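PDB 6DB1: putative methyl-accepting chemotaxis protein from Salmonella enterica subsp. enterica serovar Typhimurium str. LT2, which probably senses chemical signals outside the cell through this N-terminal ligand-binding domain, a helical bundle, as part of a chemotaxis receptor. Local coordinates for residues P51-A56 / Q103-G108. Sequence-based numbering, arbitrary orientation.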
ATOM      1  N   PRO A  51     -21.174  13.059  12.482  1.00 84.47           N
ATOM      2  CA  PRO A  51     -20.233  12.260  11.696  1.00 82.26           C
ATOM      3  C   PRO A  51     -20.848  11.021  11.023  1.00 81.76           C
ATOM      4  O   PRO A  51     -21.847  10.478  11.505  1.00 82.90           O
ATOM      5  CB  PRO A  51     -19.193  11.805  12.734  1.00 79.27           C
ATOM      6  CG  PRO A  51     -20.001  11.658  13.997  1.00 81.01           C
ATOM      7  CD  PRO A  51     -21.004  12.790  13.921  1.00 84.82           C
ATOM      8  N   ASP A  52     -20.270  10.628   9.891  1.00 79.85           N
ATOM      9  CA  ASP A  52     -20.664   9.414   9.189  1.00 80.49           C
ATOM     10  C   ASP A  52     -19.496   8.478   9.387  1.00 75.49           C
ATOM     11  O   ASP A  52     -18.407   8.744   8.895  1.00 75.66           O
ATOM     12  CB  ASP A  52     -20.888   9.628   7.687  1.00 84.16           C
ATOM     13  CG  ASP A  52     -21.018   8.229   6.904  1.00 85.29           C
ATOM     14  OD1 ASP A  52     -21.530   7.332   7.568  1.00 84.85           O
ATOM     15  OD2 ASP A  52     -20.654   8.185   5.708  1.00 88.15           O
ATOM     16  N   PHE A  53     -19.703   7.407  10.142  1.00 74.39           N
ATOM     17  CA  PHE A  53     -18.639   6.441  10.404  1.00 70.27           C
ATOM     18  C   PHE A  53     -18.701   5.259   9.435  1.00 69.45           C
ATOM     19  O   PHE A  53     -17.769   4.457   9.411  1.00 68.34           O
ATOM     20  CB  PHE A  53     -18.727   5.908  11.832  1.00 70.52           C
ATOM     21  CG  PHE A  53     -18.453   6.950  12.880  1.00 72.00           C
ATOM     22  CD1 PHE A  53     -17.191   7.512  12.987  1.00 71.31           C
ATOM     23  CD2 PHE A  53     -19.437   7.347  13.772  1.00 74.63           C
ATOM     24  CE1 PHE A  53     -16.927   8.474  13.947  1.00 73.17           C
ATOM     25  CE2 PHE A  53     -19.168   8.299  14.743  1.00 75.32           C
ATOM     26  CZ  PHE A  53     -17.913   8.860  14.829  1.00 74.58           C
ATOM     27  N   ALA A  54     -19.771   5.165   8.638  1.00 69.18           N
ATOM     28  CA  ALA A  54     -19.976   4.037   7.701  1.00 70.89           C
ATOM     29  C   ALA A  54     -18.708   3.715   6.886  1.00 70.21           C
ATOM     30  O   ALA A  54     -18.349   2.525   6.769  1.00 66.18           O
ATOM     31  CB  ALA A  54     -21.155   4.322   6.799  1.00 73.56           C
ATOM     32  N   PRO A  55     -18.036   4.751   6.308  1.00 70.40           N
ATOM     33  CA  PRO A  55     -16.827   4.559   5.473  1.00 68.36           C
ATOM     34  C   PRO A  55     -15.590   4.059   6.239  1.00 67.69           C
ATOM     35  O   PRO A  55     -14.832   3.220   5.724  1.00 62.42           O
ATOM     36  CB  PRO A  55     -16.498   5.924   4.851  1.00 70.01           C
ATOM     37  CG  PRO A  55     -17.330   6.921   5.623  1.00 71.24           C
ATOM     38  CD  PRO A  55     -18.492   6.143   6.200  1.00 70.27           C
ATOM     39  N   ALA A  56     -15.358   4.591   7.432  1.00 67.32           N
ATOM     40  CA  ALA A  56     -14.211   4.128   8.213  1.00 66.05           C
ATOM     41  C   ALA A  56     -14.436   2.658   8.578  1.00 64.17           C
ATOM     42  O   ALA A  56     -13.536   1.829   8.425  1.00 64.76           O
ATOM     43  CB  ALA A  56     -14.017   4.989   9.434  1.00 65.19           C
ATOM     44  N   GLN A 103     -13.633   2.404  18.241  1.00 61.67           N
ATOM     45  CA  GLN A 103     -14.546   2.329  19.373  1.00 65.56           C
ATOM     46  C   GLN A 103     -14.430   3.619  20.201  1.00 66.26           C
ATOM     47  O   GLN A 103     -15.430   4.149  20.711  1.00 63.81           O
ATOM     48  CB  GLN A 103     -14.268   1.049  20.165  1.00 68.52           C
ATOM     49  CG  GLN A 103     -14.653  -0.212  19.390  1.00 72.73           C
ATOM     50  CD  GLN A 103     -14.349  -1.511  20.104  1.00 78.82           C
ATOM     51  OE1 GLN A 103     -13.394  -1.619  20.876  1.00 78.62           O
ATOM     52  NE2 GLN A 103     -15.136  -2.536  19.804  1.00 77.45           N
ATOM     53  N   LEU A 104     -13.223   4.162  20.244  1.00 61.91           N
ATOM     54  CA  LEU A 104     -12.928   5.357  21.006  1.00 61.59           C
ATOM     55  C   LEU A 104     -13.457   6.589  20.255  1.00 62.69           C
ATOM     56  O   LEU A 104     -13.883   7.564  20.869  1.00 67.35           O
ATOM     57  CB  LEU A 104     -11.407   5.397  21.192  1.00 61.94           C
ATOM     58  CG  LEU A 104     -10.870   5.977  22.499  1.00 65.07           C
ATOM     59  CD1 LEU A 104     -11.503   5.298  23.707  1.00 65.64           C
ATOM     60  CD2 LEU A 104      -9.357   5.816  22.552  1.00 65.14           C
ATOM     61  N   ALA A 105     -13.463   6.544  18.929  1.00 60.60           N
ATOM     62  CA  ALA A 105     -13.936   7.679  18.126  1.00 64.40           C
ATOM     63  C   ALA A 105     -15.456   7.829  18.277  1.00 68.50           C
ATOM     64  O   ALA A 105     -16.022   8.907  18.060  1.00 65.34           O
ATOM     65  CB  ALA A 105     -13.551   7.486  16.677  1.00 65.33           C
ATOM     66  N   GLN A 106     -16.100   6.736  18.657  1.00 69.57           N
ATOM     67  CA  GLN A 106     -17.528   6.723  18.836  1.00 75.85           C
ATOM     68  C   GLN A 106     -17.886   6.990  20.309  1.00 77.61           C
ATOM     69  O   GLN A 106     -19.056   6.914  20.657  1.00 81.68           O
ATOM     70  CB  GLN A 106     -18.069   5.383  18.327  1.00 74.89           C
ATOM     71  CG  GLN A 106     -17.858   5.183  16.830  1.00 75.67           C
ATOM     72  CD  GLN A 106     -18.157   3.785  16.344  1.00 75.02           C
ATOM     73  OE1 GLN A 106     -18.836   3.593  15.341  1.00 80.23           O
ATOM     74  NE2 GLN A 106     -17.657   2.787  17.054  1.00 73.33           N
ATOM     75  N   GLN A 107     -16.929   7.349  21.172  1.00 79.83           N
ATOM     76  CA  GLN A 107     -17.299   7.556  22.587  1.00 87.93           C
ATOM     77  C   GLN A 107     -16.314   8.502  23.303  1.00 92.30           C
ATOM     78  O   GLN A 107     -16.734   9.512  23.885  1.00 94.02           O
ATOM     79  CB  GLN A 107     -17.398   6.193  23.290  1.00 87.23           C
ATOM     80  CG  GLN A 107     -16.055   5.539  23.601  1.00 86.37           C
ATOM     81  CD  GLN A 107     -16.140   4.058  23.887  1.00 88.00           C
ATOM     82  OE1 GLN A 107     -16.809   3.303  23.183  1.00 88.58           O
ATOM     83  NE2 GLN A 107     -15.389   3.619  24.881  1.00 89.73           N
ATOM     84  N   GLY A 108     -15.016   8.185  23.242  1.00 96.70           N
ATOM     85  CA  GLY A 108     -13.950   8.926  23.939  1.00 96.46           C
ATOM     86  C   GLY A 108     -13.853  10.393  23.550  1.00 99.08           C
ATOM     87  O   GLY A 108     -14.764  10.962  22.945  1.00 98.14           O
TER
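Phe-53 and Gln-106 have the nearest CA atoms of the two segments, with 8.5 Å between Phe-53 CA and Gln-106 CA. No hydrogen bond crosses this gap; the Phe-53 side chain spans it to meet Gln-106 and Ala-105, and 132 Å² is buried, both sides summed. Residues 51-56 lead from a loop into helix 54-73, while residues 103-108 run from the last turn of helix 80-105 into the following loop. On the first side the approach to the helix is held by a capping bond: Ala-54 N donates to Asp-52 OD1 at 3.0 Å, reaching the carboxylate from above its plane.

The Phe-53 ring carries the contact. With its CG beside the backbone N (chi1 -66°), it reaches toward the other segment, where Gln-106 CG sits 4.0 Å from the ring centroid and 13° off the normal, a CH-pi contact over the face. Pro-51 CB lies over the opposite face, offset toward the rim, so an aliphatic carbon touches each face. Phe-53 CZ also comes within 3.7 Å of Ala-105 O, obliquely, and Phe-53 CE1 lies 4.5 Å from Ala-105 CB. The extended Gln-106 chain slides past Phe-53 in the opposite direction, and its amide plane stands 82° from the ring, which excludes parallel stacking; Gln-106 OE1 accepts a hydrogen bond from Arg-57 NH1 of helix 54-73.

The pairing thus joins the lead-in to helix 54-73 to the C-terminal end of helix 80-105 and the residue after it, at one end of an antiparallel four-helix bundle. Met-42 of helix 13-46 touches both Phe-53 and Ala-105, while Trp-113 of helix 110-144 packs on Ala-105.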